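Local structure of LS-24 (Lathyrus sativus, 3LP9) at residues Ala18-Asn23 against Tyr187-Asp192; Val132-Gly137 against Ala141-Gly146. The protein binds calcium in a hemopexin fold and probably binds hemin as a monomer or spermine as a dimer, with possible roles in oxidative-stress response and polyamine biosynthesis. All coordinates share one frame; numbering follows the deposited sequence.

Contact 1: residues Ala18-Asn23 against Tyr187-Asp192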
ATOM      1  N   ALA A  18     -10.976 -22.965   7.315  1.00 16.37           N
ATOM      2  CA  ALA A  18     -10.829 -21.553   7.546  1.00 16.10           C
ATOM      3  C   ALA A  18      -9.337 -21.171   7.418  1.00 16.11           C
ATOM      4  O   ALA A  18      -8.473 -21.963   7.723  1.00 16.49           O
ATOM      5  CB  ALA A  18     -11.369 -21.201   8.880  1.00 15.37           C
ATOM      6  N   TYR A  19      -9.057 -19.962   6.904  1.00 16.45           N
ATOM      7  CA  TYR A  19      -7.696 -19.411   6.789  1.00 15.80           C
ATOM      8  C   TYR A  19      -7.437 -18.438   7.975  1.00 15.89           C
ATOM      9  O   TYR A  19      -8.267 -17.567   8.295  1.00 15.22           O
ATOM     10  CB  TYR A  19      -7.552 -18.674   5.435  1.00 15.90           C
ATOM     11  CG  TYR A  19      -7.728 -19.528   4.211  1.00 15.23           C
ATOM     12  CD1 TYR A  19      -6.608 -20.075   3.559  1.00 17.58           C
ATOM     13  CD2 TYR A  19      -8.996 -19.804   3.688  1.00 15.34           C
ATOM     14  CE1 TYR A  19      -6.739 -20.873   2.382  1.00 15.13           C
ATOM     15  CE2 TYR A  19      -9.144 -20.596   2.527  1.00 15.24           C
ATOM     16  CZ  TYR A  19      -7.999 -21.131   1.886  1.00 16.17           C
ATOM     17  OH  TYR A  19      -8.080 -21.976   0.797  1.00 15.93           O
ATOM     18  N   PHE A  20      -6.299 -18.624   8.648  1.00 15.73           N
ATOM     19  CA  PHE A  20      -5.949 -17.802   9.812  1.00 15.29           C
ATOM     20  C   PHE A  20      -4.719 -17.075   9.372  1.00 15.31           C
ATOM     21  O   PHE A  20      -3.799 -17.703   8.820  1.00 16.24           O
ATOM     22  CB  PHE A  20      -5.618 -18.652  11.060  1.00 15.38           C
ATOM     23  CG  PHE A  20      -6.795 -19.382  11.681  1.00 13.88           C
ATOM     24  CD1 PHE A  20      -8.093 -19.163  11.279  1.00 14.68           C
ATOM     25  CD2 PHE A  20      -6.579 -20.264  12.733  1.00 15.05           C
ATOM     26  CE1 PHE A  20      -9.122 -19.798  11.855  1.00 12.74           C
ATOM     27  CE2 PHE A  20      -7.603 -20.890  13.325  1.00 14.76           C
ATOM     28  CZ  PHE A  20      -8.902 -20.665  12.848  1.00 14.77           C
ATOM     29  N   PHE A  21      -4.688 -15.770   9.572  1.00 14.78           N
ATOM     30  CA  PHE A  21      -3.527 -14.999   9.208  1.00 15.59           C
ATOM     31  C   PHE A  21      -2.755 -14.537  10.436  1.00 15.18           C
ATOM     32  O   PHE A  21      -3.310 -13.910  11.340  1.00 14.93           O
ATOM     33  CB  PHE A  21      -3.913 -13.836   8.267  1.00 15.95           C
ATOM     34  CG  PHE A  21      -4.600 -14.295   7.012  1.00 15.63           C
ATOM     35  CD1 PHE A  21      -3.861 -14.816   5.962  1.00 15.81           C
ATOM     36  CD2 PHE A  21      -5.972 -14.290   6.930  1.00 14.81           C
ATOM     37  CE1 PHE A  21      -4.495 -15.320   4.826  1.00 16.78           C
ATOM     38  CE2 PHE A  21      -6.628 -14.788   5.805  1.00 17.29           C
ATOM     39  CZ  PHE A  21      -5.876 -15.311   4.735  1.00 16.31           C
ATOM     40  N   ILE A  22      -1.481 -14.870  10.445  1.00 15.26           N
ATOM     41  CA  ILE A  22      -0.602 -14.619  11.595  1.00 15.71           C
ATOM     42  C   ILE A  22       0.657 -13.996  11.064  1.00 16.02           C
ATOM     43  O   ILE A  22       1.251 -14.547  10.140  1.00 16.24           O
ATOM     44  CB  ILE A  22      -0.195 -15.926  12.333  1.00 16.42           C
ATOM     45  CG1 ILE A  22      -1.373 -16.885  12.451  1.00 15.67           C
ATOM     46  CG2 ILE A  22       0.466 -15.634  13.722  1.00 15.93           C
ATOM     47  CD1 ILE A  22      -1.022 -18.186  12.997  1.00 15.82           C
ATOM     48  N   ASN A  23       1.077 -12.857  11.640  1.00 16.31           N
ATOM     49  CA  ASN A  23       2.245 -12.134  11.143  1.00 16.65           C
ATOM     50  C   ASN A  23       2.107 -11.916   9.628  1.00 16.14           C
ATOM     51  O   ASN A  23       1.131 -11.385   9.176  1.00 15.87           O
ATOM     52  CB  ASN A  23       3.566 -12.838  11.555  1.00 15.41           C
ATOM     53  CG  ASN A  23       3.686 -12.986  13.068  1.00 16.57           C
ATOM     54  OD1 ASN A  23       3.129 -12.179  13.832  1.00 16.54           O
ATOM     55  ND2 ASN A  23       4.396 -14.021  13.517  1.00 15.90           N
ATOM     56  N   TYR A 187     -16.539 -17.072  15.706  1.00 15.53           N
ATOM     57  CA  TYR A 187     -15.351 -17.203  16.489  1.00 15.40           C
ATOM     58  C   TYR A 187     -14.686 -15.857  16.558  1.00 15.43           C
ATOM     59  O   TYR A 187     -14.532 -15.182  15.553  1.00 16.70           O
ATOM     60  CB  TYR A 187     -14.375 -18.247  15.890  1.00 15.64           C
ATOM     61  CG  TYR A 187     -14.791 -19.672  16.005  1.00 14.72           C
ATOM     62  CD1 TYR A 187     -14.749 -20.325  17.222  1.00 15.85           C
ATOM     63  CD2 TYR A 187     -15.251 -20.385  14.881  1.00 16.35           C
ATOM     64  CE1 TYR A 187     -15.163 -21.655  17.344  1.00 14.97           C
ATOM     65  CE2 TYR A 187     -15.643 -21.698  14.969  1.00 14.74           C
ATOM     66  CZ  TYR A 187     -15.619 -22.325  16.201  1.00 15.39           C
ATOM     67  OH  TYR A 187     -16.041 -23.602  16.298  1.00 15.17           O
ATOM     68  N   PHE A 188     -14.275 -15.472  17.758  1.00 16.17           N
ATOM     69  CA  PHE A 188     -13.552 -14.198  18.043  1.00 15.74           C
ATOM     70  C   PHE A 188     -12.267 -14.593  18.687  1.00 15.61           C
ATOM     71  O   PHE A 188     -12.249 -15.447  19.585  1.00 16.11           O
ATOM     72  CB  PHE A 188     -14.363 -13.260  19.011  1.00 15.18           C
ATOM     73  CG  PHE A 188     -15.633 -12.724  18.406  1.00 15.81           C
ATOM     74  CD1 PHE A 188     -15.632 -11.498  17.701  1.00 15.57           C
ATOM     75  CD2 PHE A 188     -16.826 -13.452  18.487  1.00 15.70           C
ATOM     76  CE1 PHE A 188     -16.799 -11.045  17.089  1.00 15.07           C
ATOM     77  CE2 PHE A 188     -17.978 -12.977  17.899  1.00 14.32           C
ATOM     78  CZ  PHE A 188     -17.953 -11.755  17.202  1.00 13.39           C
ATOM     79  N   PHE A 189     -11.172 -13.988  18.237  1.00 16.17           N
ATOM     80  CA  PHE A 189      -9.859 -14.277  18.836  1.00 16.17           C
ATOM     81  C   PHE A 189      -9.291 -12.995  19.436  1.00 16.59           C
ATOM     82  O   PHE A 189      -9.576 -11.868  18.978  1.00 16.27           O
ATOM     83  CB  PHE A 189      -8.865 -14.817  17.789  1.00 16.12           C
ATOM     84  CG  PHE A 189      -9.346 -16.044  17.029  1.00 15.72           C
ATOM     85  CD1 PHE A 189      -9.532 -17.281  17.672  1.00 16.40           C
ATOM     86  CD2 PHE A 189      -9.612 -15.964  15.658  1.00 17.27           C
ATOM     87  CE1 PHE A 189      -9.970 -18.401  16.964  1.00 14.93           C
ATOM     88  CE2 PHE A 189     -10.051 -17.086  14.922  1.00 16.39           C
ATOM     89  CZ  PHE A 189     -10.220 -18.324  15.598  1.00 15.79           C
ATOM     90  N   LYS A 190      -8.461 -13.196  20.442  1.00 16.11           N
ATOM     91  CA  LYS A 190      -7.811 -12.118  21.142  1.00 16.39           C
ATOM     92  C   LYS A 190      -6.715 -12.763  21.942  1.00 16.24           C
ATOM     93  O   LYS A 190      -6.977 -13.625  22.832  1.00 16.88           O
ATOM     94  CB  LYS A 190      -8.785 -11.391  22.064  1.00 16.10           C
ATOM     95  CG  LYS A 190      -8.142 -10.278  22.800  1.00 16.58           C
ATOM     96  CD  LYS A 190      -8.884  -9.042  22.484  1.00 16.29           C
ATOM     97  CE  LYS A 190      -8.371  -7.906  23.285  1.00 17.13           C
ATOM     98  NZ  LYS A 190      -9.342  -6.797  23.231  1.00 15.71           N
ATOM     99  N   ASP A 191      -5.492 -12.402  21.601  1.00 16.19           N
ATOM    100  CA  ASP A 191      -4.290 -13.023  22.218  1.00 16.77           C
ATOM    101  C   ASP A 191      -4.387 -14.542  22.094  1.00 16.40           C
ATOM    102  O   ASP A 191      -4.587 -15.047  20.999  1.00 17.34           O
ATOM    103  CB  ASP A 191      -4.089 -12.582  23.689  1.00 16.49           C
ATOM    104  CG  ASP A 191      -4.342 -11.089  23.873  1.00 17.64           C
ATOM    105  OD1 ASP A 191      -3.834 -10.309  23.021  1.00 18.39           O
ATOM    106  OD2 ASP A 191      -5.086 -10.697  24.819  1.00 18.17           O
ATOM    107  N   ASP A 192      -4.167 -15.255  23.196  1.00 16.95           N
ATOM    108  CA  ASP A 192      -4.209 -16.737  23.257  1.00 16.01           C
ATOM    109  C   ASP A 192      -5.592 -17.281  23.565  1.00 15.75           C
ATOM    110  O   ASP A 192      -5.713 -18.451  23.863  1.00 15.59           O
ATOM    111  CB  ASP A 192      -3.222 -17.273  24.313  1.00 16.15           C
ATOM    112  CG  ASP A 192      -3.451 -16.689  25.710  1.00 15.60           C
ATOM    113  OD1 ASP A 192      -3.838 -15.502  25.873  1.00 15.97           O
ATOM    114  OD2 ASP A 192      -3.256 -17.442  26.664  1.00 15.91           O
TER

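Contact 2: residues Val132-Gly137 against Ala141-Gly146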
ATOM      1  N   VAL A 132     -22.227  -7.756   6.899  1.00 16.34           N
ATOM      2  CA  VAL A 132     -20.870  -7.993   7.473  1.00 15.25           C
ATOM      3  C   VAL A 132     -20.765  -7.137   8.746  1.00 15.76           C
ATOM      4  O   VAL A 132     -21.288  -6.019   8.793  1.00 16.58           O
ATOM      5  CB  VAL A 132     -19.692  -7.620   6.504  1.00 14.78           C
ATOM      6  CG1 VAL A 132     -18.353  -7.973   7.078  1.00 12.95           C
ATOM      7  CG2 VAL A 132     -19.826  -8.265   5.165  1.00 14.44           C
ATOM      8  N   TYR A 133     -20.141  -7.678   9.782  1.00 15.90           N
ATOM      9  CA  TYR A 133     -19.783  -6.918  10.976  1.00 15.98           C
ATOM     10  C   TYR A 133     -18.312  -6.708  11.038  1.00 15.25           C
ATOM     11  O   TYR A 133     -17.544  -7.640  10.931  1.00 15.56           O
ATOM     12  CB  TYR A 133     -20.256  -7.620  12.252  1.00 15.54           C
ATOM     13  CG  TYR A 133     -21.761  -7.854  12.250  1.00 15.60           C
ATOM     14  CD1 TYR A 133     -22.640  -7.006  12.966  1.00 14.86           C
ATOM     15  CD2 TYR A 133     -22.307  -8.913  11.520  1.00 14.05           C
ATOM     16  CE1 TYR A 133     -24.003  -7.233  12.935  1.00 14.44           C
ATOM     17  CE2 TYR A 133     -23.656  -9.127  11.473  1.00 13.23           C
ATOM     18  CZ  TYR A 133     -24.492  -8.297  12.174  1.00 13.81           C
ATOM     19  OH  TYR A 133     -25.844  -8.561  12.133  1.00 16.83           O
ATOM     20  N   LEU A 134     -17.918  -5.464  11.246  1.00 15.96           N
ATOM     21  CA  LEU A 134     -16.516  -5.117  11.326  1.00 16.00           C
ATOM     22  C   LEU A 134     -16.204  -4.445  12.685  1.00 15.92           C
ATOM     23  O   LEU A 134     -17.004  -3.680  13.181  1.00 16.12           O
ATOM     24  CB  LEU A 134     -16.124  -4.227  10.090  1.00 16.17           C
ATOM     25  CG  LEU A 134     -16.482  -4.816   8.706  1.00 15.30           C
ATOM     26  CD1 LEU A 134     -17.912  -4.357   8.327  1.00 16.07           C
ATOM     27  CD2 LEU A 134     -15.575  -4.515   7.586  1.00 15.01           C
ATOM     28  N   PHE A 135     -14.994  -4.677  13.221  1.00 15.98           N
ATOM     29  CA  PHE A 135     -14.583  -4.194  14.531  1.00 15.49           C
ATOM     30  C   PHE A 135     -13.310  -3.387  14.470  1.00 15.36           C
ATOM     31  O   PHE A 135     -12.371  -3.781  13.805  1.00 15.24           O
ATOM     32  CB  PHE A 135     -14.396  -5.388  15.523  1.00 15.76           C
ATOM     33  CG  PHE A 135     -15.664  -6.206  15.712  1.00 15.85           C
ATOM     34  CD1 PHE A 135     -16.530  -5.956  16.777  1.00 15.96           C
ATOM     35  CD2 PHE A 135     -16.030  -7.195  14.768  1.00 17.51           C
ATOM     36  CE1 PHE A 135     -17.691  -6.685  16.928  1.00 16.18           C
ATOM     37  CE2 PHE A 135     -17.231  -7.940  14.879  1.00 15.84           C
ATOM     38  CZ  PHE A 135     -18.054  -7.684  15.960  1.00 17.28           C
ATOM     39  N   LYS A 136     -13.290  -2.257  15.192  1.00 14.85           N
ATOM     40  CA  LYS A 136     -12.093  -1.418  15.323  1.00 15.02           C
ATOM     41  C   LYS A 136     -12.089  -0.915  16.752  1.00 15.35           C
ATOM     42  O   LYS A 136     -13.007  -0.200  17.152  1.00 15.63           O
ATOM     43  CB  LYS A 136     -12.081  -0.242  14.331  1.00 14.33           C
ATOM     44  CG  LYS A 136     -10.842   0.678  14.427  1.00 14.30           C
ATOM     45  CD  LYS A 136      -9.524  -0.135  14.445  1.00 14.52           C
ATOM     46  CE  LYS A 136      -8.333   0.754  14.458  1.00 14.58           C
ATOM     47  NZ  LYS A 136      -8.122   1.558  13.212  1.00 15.46           N
ATOM     48  N   GLY A 137     -11.072  -1.291  17.527  1.00 14.96           N
ATOM     49  CA  GLY A 137     -11.095  -0.997  18.926  1.00 15.15           C
ATOM     50  C   GLY A 137     -12.391  -1.527  19.481  1.00 15.77           C
ATOM     51  O   GLY A 137     -12.772  -2.651  19.174  1.00 15.68           O
ATOM     52  N   ALA A 141     -18.995  -1.906  13.190  1.00 16.15           N
ATOM     53  CA  ALA A 141     -19.870  -1.487  12.106  1.00 15.87           C
ATOM     54  C   ALA A 141     -20.529  -2.723  11.547  1.00 16.32           C
ATOM     55  O   ALA A 141     -19.903  -3.797  11.519  1.00 16.30           O
ATOM     56  CB  ALA A 141     -19.071  -0.797  11.016  1.00 15.20           C
ATOM     57  N   ARG A 142     -21.779  -2.561  11.118  1.00 16.25           N
ATOM     58  CA  ARG A 142     -22.545  -3.591  10.385  1.00 16.83           C
ATOM     59  C   ARG A 142     -22.798  -3.007   8.981  1.00 16.98           C
ATOM     60  O   ARG A 142     -23.364  -1.886   8.866  1.00 17.05           O
ATOM     61  CB  ARG A 142     -23.847  -3.857  11.102  1.00 16.32           C
ATOM     62  CG  ARG A 142     -24.793  -4.831  10.466  1.00 16.30           C
ATOM     63  CD  ARG A 142     -26.050  -4.687  11.265  1.00 15.55           C
ATOM     64  NE  ARG A 142     -27.129  -5.421  10.674  1.00 18.12           N
ATOM     65  CZ  ARG A 142     -28.400  -5.312  11.006  1.00 17.57           C
ATOM     66  NH1 ARG A 142     -28.757  -4.472  11.965  1.00 18.42           N
ATOM     67  NH2 ARG A 142     -29.297  -6.042  10.360  1.00 18.06           N
ATOM     68  N   ILE A 143     -22.279  -3.678   7.933  1.00 16.50           N
ATOM     69  CA  ILE A 143     -22.442  -3.175   6.556  1.00 16.48           C
ATOM     70  C   ILE A 143     -23.203  -4.127   5.600  1.00 16.30           C
ATOM     71  O   ILE A 143     -23.522  -5.260   5.960  1.00 16.56           O
ATOM     72  CB  ILE A 143     -21.095  -2.718   5.950  1.00 16.18           C
ATOM     73  CG1 ILE A 143     -20.320  -3.905   5.377  1.00 16.54           C
ATOM     74  CG2 ILE A 143     -20.305  -1.920   6.973  1.00 15.78           C
ATOM     75  CD1 ILE A 143     -19.080  -3.531   4.595  1.00 14.61           C
ATOM     76  N   ASP A 144     -23.502  -3.651   4.397  1.00 16.27           N
ATOM     77  CA  ASP A 144     -24.060  -4.474   3.323  1.00 16.24           C
ATOM     78  C   ASP A 144     -23.156  -4.276   2.100  1.00 16.30           C
ATOM     79  O   ASP A 144     -23.163  -3.207   1.513  1.00 16.51           O
ATOM     80  CB  ASP A 144     -25.474  -4.077   3.047  1.00 15.44           C
ATOM     81  CG  ASP A 144     -26.126  -4.922   1.969  1.00 17.54           C
ATOM     82  OD1 ASP A 144     -25.518  -5.201   0.890  1.00 18.18           O
ATOM     83  OD2 ASP A 144     -27.280  -5.314   2.180  1.00 17.29           O
ATOM     84  N   TYR A 145     -22.335  -5.270   1.749  1.00 16.31           N
ATOM     85  CA  TYR A 145     -21.417  -5.090   0.633  1.00 16.30           C
ATOM     86  C   TYR A 145     -22.036  -5.097  -0.751  1.00 16.80           C
ATOM     87  O   TYR A 145     -21.333  -4.789  -1.716  1.00 17.41           O
ATOM     88  CB  TYR A 145     -20.254  -6.051   0.666  1.00 16.41           C
ATOM     89  CG  TYR A 145     -20.619  -7.503   0.418  1.00 17.05           C
ATOM     90  CD1 TYR A 145     -20.542  -8.442   1.466  1.00 15.53           C
ATOM     91  CD2 TYR A 145     -20.963  -7.950  -0.873  1.00 16.79           C
ATOM     92  CE1 TYR A 145     -20.802  -9.796   1.245  1.00 16.70           C
ATOM     93  CE2 TYR A 145     -21.284  -9.300  -1.129  1.00 16.80           C
ATOM     94  CZ  TYR A 145     -21.204 -10.227  -0.064  1.00 17.70           C
ATOM     95  OH  TYR A 145     -21.491 -11.556  -0.297  1.00 16.32           O
ATOM     96  N   GLY A 146     -23.334  -5.409  -0.879  1.00 16.72           N
ATOM     97  CA  GLY A 146     -24.006  -5.288  -2.169  1.00 16.03           C
ATOM     98  C   GLY A 146     -24.414  -3.851  -2.407  1.00 16.01           C
ATOM     99  O   GLY A 146     -24.237  -3.312  -3.493  1.00 15.61           O
TER

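Contact 1: residues Ala18-Asn23 against Tyr187-Asp192
Phe20 and Phe189 are the residues whose CA atoms come nearest across segments 18-23 and 187-192, 10.4 Å apart, on two strands that share no backbone hydrogen bond. The strands belong to the first and last blades of the four-bladed hemopexin beta-propeller, so this pair joins blades from the two ends of the chain. Both CB atoms point toward the opposing segment. The pair is T-shaped: the CE2-CZ edge of Phe189 is turned to the face of Phe20, with centroids 5.3 Å apart and planes at 67°. In both residues CG lies anti to the carbonyl carbon (chi1 -69° in Phe20, -55° in Phe189), and the side chains cross at about a right angle. The contact is small, 70 Å² in all, yet fully buried. Ile6 of strand 6-11 touches both rings, and Ala176 and Phe178 of strand 176-179 pack against Phe189. The calcium-binding Asp175 also accepts a hydrogen bond from the backbone N of Asp191, just beyond the strand that carries Phe189. The closest atoms of the two rings are CZ of Phe20 and CZ of Phe189, 3.8 Å apart.

Contact 2: residues Val132-Gly137 against Ala141-Gly146
Tyr133 and Arg142 run side by side and point the same way from a non-hydrogen-bonded pair of an antiparallel beta hairpin, the two central strands of the third hemopexin blade. The extended arginine chain, with CG anti to the backbone N (chi1 177°), follows the phenol ring, and CG comes within 3.5 Å of Tyr133 CE1 and CD within 3.7 Å of the same atom. Ring and guanidinium planes are only 11° apart. With an alanine in place of Tyr133 the ring beside CG and CD is gone, which would probably leave that flank of the arginine stem less closely packed, though its guanidinium partners remain. Beyond the ring, the guanidinium is held by a salt bridge from NH2 to Glu131 and a hydrogen bond from NH1 to Asn152. On the other sheet face Leu134 and Ile143 cross at about a right angle, Leu134 CD1 meeting Ile143 CG2 at 3.7 Å. Val132 CG2 approaches the edge of the Tyr145 ring, 3.8 Å from CD1. Four backbone hydrogen bonds join the strands, Leu134 N to Ala141 O being 2.6 Å. The hairpin thus separates its chemistry by face: apolar groups pack on the Val132 side, while on the Tyr133 side a charged group is fixed by flanking polar partners and its hydrocarbon stem runs alongside an aromatic ring.

Contact 1 is wholly buried, its centre about 7 Å from that of the chain, whereas contact 2 is partly buried and centred about 11 Å from the same point. The first joins the first and fourth blades through one aromatic pair; the second holds neighbouring strands of the third blade through a backbone ladder and side chains on both faces. Their chemistry differs accordingly: contact 1 relies on apolar ring packing, while contact 2 adds main-chain hydrogen bonds and a charged group with polar partners. Although their centres lie 18 Å apart, the two touch where Phe188 CE1 packs on Phe135 CZ at 3.8 Å, linking the third and fourth blades.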